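Local coordinates for protein binary enterotoxin of Clostridium perfringens component a (Clostridium perfringens, PDB 5WTZ) that binds NAD+ and, as component a of a binary enterotoxin, probably transfers ADP-ribose from it to actin, at residues A[22-30]-A[82-92]; A[158-169]-A[180-188]. All blocks are in the same frame, centred on the assembly; numbering follows the deposited sequence.

Interaction 1 (A[22-30]-A[82-92]); sequences WAKKRKQVW and AVKKSMLTKPL
Two N-H groups meet the carbonyl O of Ala82: the indole of Trp30 from across the contact, and the backbone of Lys85, with Lys85 N 3.0 Å from Ala82 O. The modelled separation of Trp30 NE1 and Ala82 O, 2.4 Å, is too short to trust as a length, although an angle of 152° at the hydrogen supports a hydrogen bond. With its CG anti to the backbone N, Trp30 projects its indole against the turn. Ser86 CB covers one face, 4.1 Å from the centroid of the five-membered ring in a CH-pi contact, while Lys85 CB lies at the edge in the ring plane. Ala82 CB adds apolar contact, 3.6 Å from Trp30 CZ2.

Ser86 OG stands over a face of the Arg26 guanidinium; the angle rules out a hydrogen bond despite 3.2 Å to Arg26 NH2. A water 2.7 Å from Ser86 OG bonds it, and only weakly reaches Arg26 O. In Arg26, chi1 (66°) and an anti chi2 lay CD 3.4 Å above the centre of the Trp22 ring; the bend at chi3 (-52°) then turns the guanidinium, one face of which meets Trp22 CZ2, and NH1 bonds Ala168 O and Ser170 OG. Trp22 CH2 meets Leu92 CD2 at 3.7 Å. Helix 16-31 thus packs on the type I turn Val83-Ser86 and the connection from helix 70-83 to strand 92-98, within an ADP-ribosyltransferase exoenzyme domain.

Interaction 2 (A[158-169]-A[180-188]); sequences VHLKLPTNTPAA and VLIDQGYSL
Leu162 and Ile182 both have chi1 near -50°, with the next carbon anti to the carbonyl carbon, and both chains run on extended, so that their ends meet tip to tip, Leu162 CD2 lying 3.8 Å from Ile182 CD1. The other branch of Ile182, CG2, sits anti to the backbone N and is met by Thr166 CG2 at 4.0 Å. Farther along, Val158 CG1 and Leu188 CD1 touch across strand 201-211, which separates strands 156-162 and 187-198 in the mixed sheet.

The backbones zip up at the other end. Ala169 and Leu181 form a hydrogen-bonded antiparallel pair: Leu181 N reaches Ala169 O at 2.8 Å, in the carbonyl plane and fairly straight (164°), and Ala169 N returns to Leu181 O at 3.0 Å. Ala168 and Ile182 make the next, non-hydrogen-bonded pair, and Ala168 CB packs on Val180 CG1. This is the beta hairpin of strands 168-171 and 179-182, part of a three-stranded antiparallel sheet; Ala169 and Leu181 share the face that packs on Val83 of helix 70-83.

Just past the paired strands, one longer backbone bond joins Asp183 N to Pro167 O, 3.3 Å, and Pro167 CB rests 3.7 Å from Asp183 CB. Tyr186 brings its OH close to the same proline, 3.1 Å from Pro167 CD, while its ring also makes a cation-pi contact with Lys212. In the type II turn from Pro163 to Thr166, Pro163 O accepts from both Thr166 N and Thr166 OG1, the hydroxyl at 2.6 Å, the two donors arriving from the same face of the carbonyl plane.

How the interactions relate
The two contacts follow one another in sequence, yet their centres are about 12 Å apart and the segments touch directly. Segment 82-92 runs beside 158-169: Leu88 O lies 2.7 Å from Asn165 N and Leu92 O lies 2.8 Å from Leu162 N, both probable hydrogen bonds, the latter where strand 92-98 borders strand 156-162 in the mixed sheet. Leu88 also packs on Leu162, and at the turn Lys84 CE comes within 3.2 Å of Asp183 OD2. All four segments belong to the same ADP-ribosyltransferase exoenzyme-like part of the chain. The NAD pocket draws its residues from between 250 and 384, so neither contact forms part of that site.

Interaction 1 (A[22-30]-A[82-92])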
loop_
_atom_site.group_PDB
_atom_site.type_symbol
_atom_site.label_atom_id
_atom_site.label_comp_id
_atom_site.label_asym_id
_atom_site.label_seq_id
_atom_site.Cartn_x
_atom_site.Cartn_y
_atom_site.Cartn_z
ATOM N N TRP A 22 -15.799 -19.281 20.994
ATOM C CA TRP A 22 -16.076 -18.910 19.607
ATOM C C TRP A 22 -14.903 -19.274 18.703
ATOM O O TRP A 22 -15.085 -19.926 17.676
ATOM C CB TRP A 22 -16.380 -17.416 19.511
ATOM C CG TRP A 22 -16.544 -16.921 18.106
ATOM C CD1 TRP A 22 -17.621 -17.111 17.286
ATOM C CD2 TRP A 22 -15.607 -16.141 17.359
ATOM N NE1 TRP A 22 -17.408 -16.501 16.071
ATOM C CE2 TRP A 22 -16.179 -15.895 16.093
ATOM C CE3 TRP A 22 -14.341 -15.620 17.637
ATOM C CZ2 TRP A 22 -15.525 -15.162 15.109
ATOM C CZ3 TRP A 22 -13.696 -14.890 16.656
ATOM C CH2 TRP A 22 -14.291 -14.667 15.408
ATOM N N ALA A 23 -13.697 -18.883 19.117
ATOM C CA ALA A 23 -12.494 -19.166 18.351
ATOM C C ALA A 23 -12.237 -20.655 18.241
ATOM O O ALA A 23 -11.675 -21.125 17.258
ATOM C CB ALA A 23 -11.299 -18.496 18.981
ATOM N N LYS A 24 -12.638 -21.400 19.257
ATOM C CA LYS A 24 -12.169 -22.766 19.354
ATOM C C LYS A 24 -12.811 -23.691 18.371
ATOM O O LYS A 24 -12.134 -24.454 17.676
ATOM C CB LYS A 24 -12.359 -23.295 20.764
ATOM C CG LYS A 24 -11.063 -23.890 21.122
ATOM C CD LYS A 24 -10.128 -22.721 21.049
ATOM C CE LYS A 24 -8.731 -23.169 21.083
ATOM N NZ LYS A 24 -8.336 -23.855 19.812
ATOM N N LYS A 25 -14.125 -23.609 18.319
ATOM C CA LYS A 25 -14.895 -24.389 17.385
ATOM C C LYS A 25 -14.518 -24.055 15.975
ATOM O O LYS A 25 -14.262 -24.943 15.162
ATOM C CB LYS A 25 -16.357 -24.108 17.582
ATOM C CG LYS A 25 -16.652 -23.994 19.009
ATOM C CD LYS A 25 -17.774 -23.064 19.183
ATOM C CE LYS A 25 -17.860 -22.719 20.619
ATOM N NZ LYS A 25 -19.115 -22.050 20.902
ATOM N N ARG A 26 -14.495 -22.759 15.683
ATOM C CA ARG A 26 -14.246 -22.335 14.322
ATOM C C ARG A 26 -12.825 -22.731 13.943
ATOM O O ARG A 26 -12.564 -23.065 12.798
ATOM C CB ARG A 26 -14.494 -20.829 14.141
ATOM C CG ARG A 26 -13.551 -19.900 14.888
ATOM C CD ARG A 26 -14.112 -18.478 14.911
ATOM N NE ARG A 26 -14.469 -18.001 13.578
ATOM C CZ ARG A 26 -13.647 -17.359 12.752
ATOM N NH1 ARG A 26 -12.395 -17.105 13.114
ATOM N NH2 ARG A 26 -14.080 -16.964 11.559
ATOM N N LYS A 27 -11.922 -22.748 14.918
ATOM C CA LYS A 27 -10.558 -23.216 14.681
ATOM C C LYS A 27 -10.525 -24.698 14.293
ATOM O O LYS A 27 -9.934 -25.061 13.275
ATOM C CB LYS A 27 -9.693 -22.979 15.913
ATOM C CG LYS A 27 -8.223 -23.241 15.696
ATOM C CD LYS A 27 -7.437 -22.897 16.950
ATOM C CE LYS A 27 -6.041 -23.488 16.917
ATOM N NZ LYS A 27 -5.812 -24.386 18.081
ATOM N N GLN A 28 -11.169 -25.541 15.099
ATOM C CA GLN A 28 -11.274 -26.974 14.808
ATOM C C GLN A 28 -11.911 -27.265 13.451
ATOM O O GLN A 28 -11.361 -28.023 12.648
ATOM C CB GLN A 28 -12.082 -27.687 15.889
ATOM C CG GLN A 28 -11.432 -27.722 17.255
ATOM C CD GLN A 28 -12.302 -28.425 18.277
ATOM O OE1 GLN A 28 -13.522 -28.507 18.119
ATOM N NE2 GLN A 28 -11.679 -28.939 19.333
ATOM N N VAL A 29 -13.077 -26.671 13.210
ATOM C CA VAL A 29 -13.813 -26.885 11.968
ATOM C C VAL A 29 -13.015 -26.407 10.756
ATOM O O VAL A 29 -13.047 -27.033 9.691
ATOM C CB VAL A 29 -15.184 -26.164 11.986
ATOM C CG1 VAL A 29 -15.903 -26.351 10.663
ATOM C CG2 VAL A 29 -16.048 -26.671 13.131
ATOM N N TRP A 30 -12.293 -25.302 10.926
ATOM C CA TRP A 30 -11.550 -24.691 9.827
ATOM C C TRP A 30 -10.418 -25.581 9.335
ATOM O O TRP A 30 -10.273 -25.807 8.134
ATOM C CB TRP A 30 -10.993 -23.330 10.251
ATOM C CG TRP A 30 -9.994 -22.748 9.314
ATOM C CD1 TRP A 30 -10.146 -22.539 7.975
ATOM C CD2 TRP A 30 -8.688 -22.266 9.650
ATOM N NE1 TRP A 30 -9.007 -21.972 7.452
ATOM C CE2 TRP A 30 -8.100 -21.789 8.462
ATOM C CE3 TRP A 30 -7.961 -22.194 10.837
ATOM C CZ2 TRP A 30 -6.817 -21.253 8.429
ATOM C CZ3 TRP A 30 -6.686 -21.661 10.801
ATOM C CH2 TRP A 30 -6.127 -21.198 9.607
ATOM N N ALA A 82 -6.474 -20.921 2.930
ATOM C CA ALA A 82 -6.852 -21.390 4.254
ATOM C C ALA A 82 -7.787 -20.396 4.938
ATOM O O ALA A 82 -8.882 -20.769 5.369
ATOM C CB ALA A 82 -5.613 -21.642 5.111
ATOM N N VAL A 83 -7.375 -19.132 5.021
ATOM C CA VAL A 83 -8.190 -18.136 5.717
ATOM C C VAL A 83 -9.493 -17.847 4.970
ATOM O O VAL A 83 -10.499 -17.508 5.590
ATOM C CB VAL A 83 -7.420 -16.807 5.955
ATOM C CG1 VAL A 83 -6.265 -17.030 6.933
ATOM C CG2 VAL A 83 -6.939 -16.192 4.638
ATOM N N LYS A 84 -9.489 -18.006 3.650
ATOM C CA LYS A 84 -10.711 -17.811 2.866
ATOM C C LYS A 84 -11.776 -18.853 3.185
ATOM O O LYS A 84 -12.931 -18.700 2.795
ATOM C CB LYS A 84 -10.405 -17.822 1.363
ATOM C CG LYS A 84 -9.833 -16.512 0.856
ATOM C CD LYS A 84 -9.378 -16.600 -0.591
ATOM C CE LYS A 84 -8.883 -15.247 -1.067
ATOM N NZ LYS A 84 -7.792 -15.326 -2.078
ATOM N N LYS A 85 -11.391 -19.913 3.891
ATOM C CA LYS A 85 -12.347 -20.931 4.315
ATOM C C LYS A 85 -12.915 -20.573 5.683
ATOM O O LYS A 85 -13.684 -21.334 6.269
ATOM C CB LYS A 85 -11.688 -22.315 4.358
ATOM C CG LYS A 85 -11.102 -22.776 3.028
ATOM C CD LYS A 85 -10.391 -24.124 3.160
ATOM C CE LYS A 85 -9.805 -24.574 1.821
ATOM N NZ LYS A 85 -9.114 -25.899 1.915
ATOM N N SER A 86 -12.527 -19.407 6.187
ATOM C CA SER A 86 -12.944 -18.962 7.510
ATOM C C SER A 86 -13.401 -17.505 7.462
ATOM O O SER A 86 -12.851 -16.647 8.149
ATOM C CB SER A 86 -11.797 -19.130 8.516
ATOM O OG SER A 86 -12.254 -18.934 9.842
ATOM N N MET A 87 -14.418 -17.233 6.647
ATOM C CA MET A 87 -14.929 -15.875 6.494
ATOM C C MET A 87 -15.897 -15.486 7.611
ATOM O O MET A 87 -16.699 -16.301 8.062
ATOM C CB MET A 87 -15.614 -15.729 5.136
ATOM C CG MET A 87 -14.681 -15.942 3.965
ATOM S SD MET A 87 -15.523 -15.763 2.388
ATOM C CE MET A 87 -14.112 -15.639 1.288
ATOM N N LEU A 88 -15.816 -14.235 8.053
ATOM C CA LEU A 88 -16.716 -13.730 9.087
ATOM C C LEU A 88 -18.167 -13.743 8.615
ATOM O O LEU A 88 -18.456 -13.361 7.481
ATOM C CB LEU A 88 -16.323 -12.310 9.496
ATOM C CG LEU A 88 -14.925 -12.081 10.076
ATOM C CD1 LEU A 88 -14.804 -10.628 10.468
ATOM C CD2 LEU A 88 -14.673 -12.994 11.271
ATOM N N THR A 89 -19.074 -14.194 9.481
ATOM C CA THR A 89 -20.500 -14.223 9.154
ATOM C C THR A 89 -21.111 -12.835 9.330
ATOM O O THR A 89 -22.139 -12.507 8.742
ATOM C CB THR A 89 -21.257 -15.225 10.037
ATOM O OG1 THR A 89 -21.088 -14.864 11.413
ATOM C CG2 THR A 89 -20.729 -16.636 9.820
ATOM N N LYS A 90 -20.451 -12.028 10.149
ATOM C CA LYS A 90 -20.902 -10.689 10.480
ATOM C C LYS A 90 -19.669 -9.931 10.967
ATOM O O LYS A 90 -18.648 -10.562 11.261
ATOM C CB LYS A 90 -22.000 -10.729 11.547
ATOM C CG LYS A 90 -21.540 -11.245 12.898
ATOM C CD LYS A 90 -22.642 -12.038 13.577
ATOM C CE LYS A 90 -22.466 -12.078 15.087
ATOM N NZ LYS A 90 -23.001 -10.840 15.740
ATOM N N PRO A 91 -19.747 -8.589 11.049
ATOM C CA PRO A 91 -18.577 -7.815 11.477
ATOM C C PRO A 91 -17.922 -8.272 12.784
ATOM O O PRO A 91 -18.596 -8.748 13.709
ATOM C CB PRO A 91 -19.146 -6.410 11.635
ATOM C CG PRO A 91 -20.183 -6.347 10.582
ATOM C CD PRO A 91 -20.843 -7.700 10.626
ATOM N N LEU A 92 -16.601 -8.116 12.839
ATOM C CA LEU A 92 -15.815 -8.432 14.025
ATOM C C LEU A 92 -14.805 -7.320 14.289
ATOM O O LEU A 92 -13.994 -6.998 13.422
ATOM C CB LEU A 92 -15.083 -9.767 13.856
ATOM C CG LEU A 92 -14.195 -10.217 15.027
ATOM C CD1 LEU A 92 -15.058 -10.741 16.148
ATOM C CD2 LEU A 92 -13.165 -11.262 14.599
HETATM O O HOH W 1 -10.810 -20.283 11.633
#

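Interaction 2 (A[158-169]-A[180-188])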
loop_
_atom_site.group_PDB
_atom_site.type_symbol
_atom_site.label_atom_id
_atom_site.label_comp_id
_atom_site.label_asym_id
_atom_site.label_seq_id
_atom_site.Cartn_x
_atom_site.Cartn_y
_atom_site.Cartn_z
ATOM N N VAL A 158 -4.826 -0.032 17.968
ATOM C CA VAL A 158 -5.743 -0.045 16.832
ATOM C C VAL A 158 -6.951 -0.919 17.155
ATOM O O VAL A 158 -6.816 -2.074 17.541
ATOM C CB VAL A 158 -5.070 -0.545 15.529
ATOM C CG1 VAL A 158 -6.061 -0.521 14.368
ATOM C CG2 VAL A 158 -3.850 0.320 15.179
ATOM N N HIS A 159 -8.126 -0.333 16.978
ATOM C CA HIS A 159 -9.406 -0.980 17.191
ATOM C C HIS A 159 -10.078 -1.084 15.819
ATOM O O HIS A 159 -10.734 -0.151 15.370
ATOM C CB HIS A 159 -10.225 -0.161 18.192
ATOM C CG HIS A 159 -11.587 -0.705 18.479
ATOM N ND1 HIS A 159 -12.700 0.100 18.559
ATOM C CD2 HIS A 159 -12.009 -1.962 18.758
ATOM C CE1 HIS A 159 -13.758 -0.638 18.847
ATOM N NE2 HIS A 159 -13.364 -1.893 18.978
ATOM N N LEU A 160 -9.884 -2.228 15.164
ATOM C CA LEU A 160 -10.127 -2.393 13.734
ATOM C C LEU A 160 -11.391 -3.186 13.469
ATOM O O LEU A 160 -11.559 -4.283 14.009
ATOM C CB LEU A 160 -8.921 -3.091 13.080
ATOM C CG LEU A 160 -8.965 -3.296 11.554
ATOM C CD1 LEU A 160 -8.954 -1.970 10.790
ATOM C CD2 LEU A 160 -7.809 -4.178 11.100
ATOM N N LYS A 161 -12.273 -2.624 12.641
ATOM C CA LYS A 161 -13.551 -3.255 12.314
ATOM C C LYS A 161 -13.442 -4.049 11.018
ATOM O O LYS A 161 -13.255 -3.483 9.937
ATOM C CB LYS A 161 -14.662 -2.210 12.211
ATOM C CG LYS A 161 -16.059 -2.810 12.033
ATOM C CD LYS A 161 -17.130 -1.749 11.855
ATOM C CE LYS A 161 -18.520 -2.373 11.898
ATOM N NZ LYS A 161 -19.609 -1.368 11.685
ATOM N N LEU A 162 -13.556 -5.366 11.141
ATOM C CA LEU A 162 -13.517 -6.262 9.994
ATOM C C LEU A 162 -14.926 -6.463 9.470
ATOM O O LEU A 162 -15.809 -6.880 10.215
ATOM C CB LEU A 162 -12.905 -7.616 10.385
ATOM C CG LEU A 162 -11.578 -7.635 11.135
ATOM C CD1 LEU A 162 -11.181 -9.076 11.417
ATOM C CD2 LEU A 162 -10.508 -6.918 10.337
ATOM N N PRO A 163 -15.160 -6.160 8.184
ATOM C CA PRO A 163 -16.525 -6.344 7.678
ATOM C C PRO A 163 -16.915 -7.812 7.507
ATOM O O PRO A 163 -16.053 -8.694 7.542
ATOM C CB PRO A 163 -16.499 -5.634 6.325
ATOM C CG PRO A 163 -15.068 -5.602 5.916
ATOM C CD PRO A 163 -14.246 -5.580 7.182
ATOM N N THR A 164 -18.214 -8.048 7.333
ATOM C CA THR A 164 -18.756 -9.354 6.970
ATOM C C THR A 164 -17.985 -9.989 5.806
ATOM O O THR A 164 -17.553 -9.286 4.893
ATOM C CB THR A 164 -20.256 -9.228 6.594
ATOM O OG1 THR A 164 -20.984 -8.752 7.728
ATOM C CG2 THR A 164 -20.838 -10.568 6.180
ATOM N N ASN A 165 -17.796 -11.308 5.873
ATOM C CA ASN A 165 -17.140 -12.103 4.825
ATOM C C ASN A 165 -15.634 -11.887 4.700
ATOM O O ASN A 165 -15.011 -12.387 3.766
ATOM C CB ASN A 165 -17.807 -11.850 3.474
ATOM C CG ASN A 165 -19.229 -12.348 3.439
ATOM O OD1 ASN A 165 -19.550 -13.376 4.039
ATOM N ND2 ASN A 165 -20.100 -11.615 2.752
ATOM N N THR A 166 -15.046 -11.148 5.635
ATOM C CA THR A 166 -13.591 -11.047 5.706
ATOM C C THR A 166 -13.010 -12.413 6.048
ATOM O O THR A 166 -13.444 -13.030 7.005
ATOM C CB THR A 166 -13.112 -10.035 6.775
ATOM O OG1 THR A 166 -13.666 -8.744 6.513
ATOM C CG2 THR A 166 -11.591 -9.933 6.780
ATOM N N PRO A 167 -12.034 -12.884 5.260
ATOM C CA PRO A 167 -11.257 -14.063 5.638
ATOM C C PRO A 167 -10.474 -13.772 6.906
ATOM O O PRO A 167 -9.560 -12.949 6.876
ATOM C CB PRO A 167 -10.326 -14.273 4.441
ATOM C CG PRO A 167 -10.979 -13.554 3.321
ATOM C CD PRO A 167 -11.606 -12.355 3.959
ATOM N N ALA A 168 -10.836 -14.430 8.001
ATOM C CA ALA A 168 -10.298 -14.119 9.314
ATOM C C ALA A 168 -10.305 -15.375 10.165
ATOM O O ALA A 168 -11.280 -15.652 10.865
ATOM C CB ALA A 168 -11.111 -13.024 9.975
ATOM N N ALA A 169 -9.224 -16.144 10.099
ATOM C CA ALA A 169 -9.188 -17.455 10.740
ATOM C C ALA A 169 -8.711 -17.387 12.191
ATOM O O ALA A 169 -7.805 -16.615 12.524
ATOM C CB ALA A 169 -8.307 -18.394 9.937
ATOM N N VAL A 180 -6.308 -13.917 15.396
ATOM C CA VAL A 180 -7.105 -13.886 14.189
ATOM C C VAL A 180 -6.211 -13.557 13.003
ATOM O O VAL A 180 -5.509 -12.555 13.003
ATOM C CB VAL A 180 -8.244 -12.852 14.302
ATOM C CG1 VAL A 180 -8.966 -12.698 12.965
ATOM C CG2 VAL A 180 -9.205 -13.254 15.421
ATOM N N LEU A 181 -6.231 -14.411 11.995
ATOM C CA LEU A 181 -5.364 -14.234 10.852
ATOM C C LEU A 181 -6.157 -13.673 9.670
ATOM O O LEU A 181 -7.061 -14.323 9.147
ATOM C CB LEU A 181 -4.695 -15.567 10.502
ATOM C CG LEU A 181 -3.686 -15.647 9.357
ATOM C CD1 LEU A 181 -2.671 -14.532 9.419
ATOM C CD2 LEU A 181 -2.998 -17.003 9.389
ATOM N N ILE A 182 -5.827 -12.450 9.271
ATOM C CA ILE A 182 -6.543 -11.785 8.187
ATOM C C ILE A 182 -5.803 -11.918 6.856
ATOM O O ILE A 182 -4.586 -11.741 6.790
ATOM C CB ILE A 182 -6.749 -10.286 8.482
ATOM C CG1 ILE A 182 -7.347 -10.089 9.875
ATOM C CG2 ILE A 182 -7.622 -9.647 7.410
ATOM C CD1 ILE A 182 -7.118 -8.703 10.433
ATOM N N ASP A 183 -6.553 -12.224 5.802
ATOM C CA ASP A 183 -6.004 -12.344 4.451
ATOM C C ASP A 183 -5.221 -11.108 3.969
ATOM O O ASP A 183 -5.378 -9.996 4.489
ATOM C CB ASP A 183 -7.146 -12.643 3.476
ATOM C CG ASP A 183 -6.682 -13.370 2.234
ATOM O OD1 ASP A 183 -5.494 -13.747 2.181
ATOM O OD2 ASP A 183 -7.514 -13.577 1.319
ATOM N N GLN A 184 -4.369 -11.327 2.971
ATOM C CA GLN A 184 -3.659 -10.263 2.280
ATOM C C GLN A 184 -4.621 -9.390 1.490
ATOM O O GLN A 184 -5.738 -9.814 1.193
ATOM C CB GLN A 184 -2.615 -10.841 1.320
ATOM C CG GLN A 184 -1.287 -11.235 1.931
ATOM C CD GLN A 184 -0.234 -11.494 0.865
ATOM O OE1 GLN A 184 0.721 -10.729 0.719
ATOM N NE2 GLN A 184 -0.412 -12.569 0.106
ATOM N N GLY A 185 -4.181 -8.176 1.157
ATOM C CA GLY A 185 -4.891 -7.319 0.221
ATOM C C GLY A 185 -5.697 -6.169 0.799
ATOM O O GLY A 185 -6.378 -5.458 0.062
ATOM N N TYR A 186 -5.621 -5.954 2.108
ATOM C CA TYR A 186 -6.457 -4.923 2.711
ATOM C C TYR A 186 -5.702 -3.668 3.114
ATOM O O TYR A 186 -4.464 -3.630 3.148
ATOM C CB TYR A 186 -7.195 -5.494 3.933
ATOM C CG TYR A 186 -8.146 -6.606 3.577
ATOM C CD1 TYR A 186 -9.438 -6.331 3.139
ATOM C CD2 TYR A 186 -7.752 -7.934 3.658
ATOM C CE1 TYR A 186 -10.309 -7.349 2.801
ATOM C CE2 TYR A 186 -8.617 -8.962 3.319
ATOM C CZ TYR A 186 -9.893 -8.664 2.893
ATOM O OH TYR A 186 -10.757 -9.680 2.559
ATOM N N SER A 187 -6.478 -2.635 3.418
ATOM C CA SER A 187 -5.950 -1.387 3.930
ATOM C C SER A 187 -6.747 -0.922 5.157
ATOM O O SER A 187 -7.857 -1.394 5.413
ATOM C CB SER A 187 -5.982 -0.307 2.845
ATOM O OG SER A 187 -5.444 -0.783 1.611
ATOM N N LEU A 188 -6.163 0.012 5.893
ATOM C CA LEU A 188 -6.777 0.600 7.071
ATOM C C LEU A 188 -7.232 2.030 6.809
ATOM O O LEU A 188 -6.459 2.863 6.319
ATOM C CB LEU A 188 -5.777 0.553 8.235
ATOM C CG LEU A 188 -6.128 1.068 9.627
ATOM C CD1 LEU A 188 -5.182 0.428 10.615
ATOM C CD2 LEU A 188 -6.016 2.586 9.709
#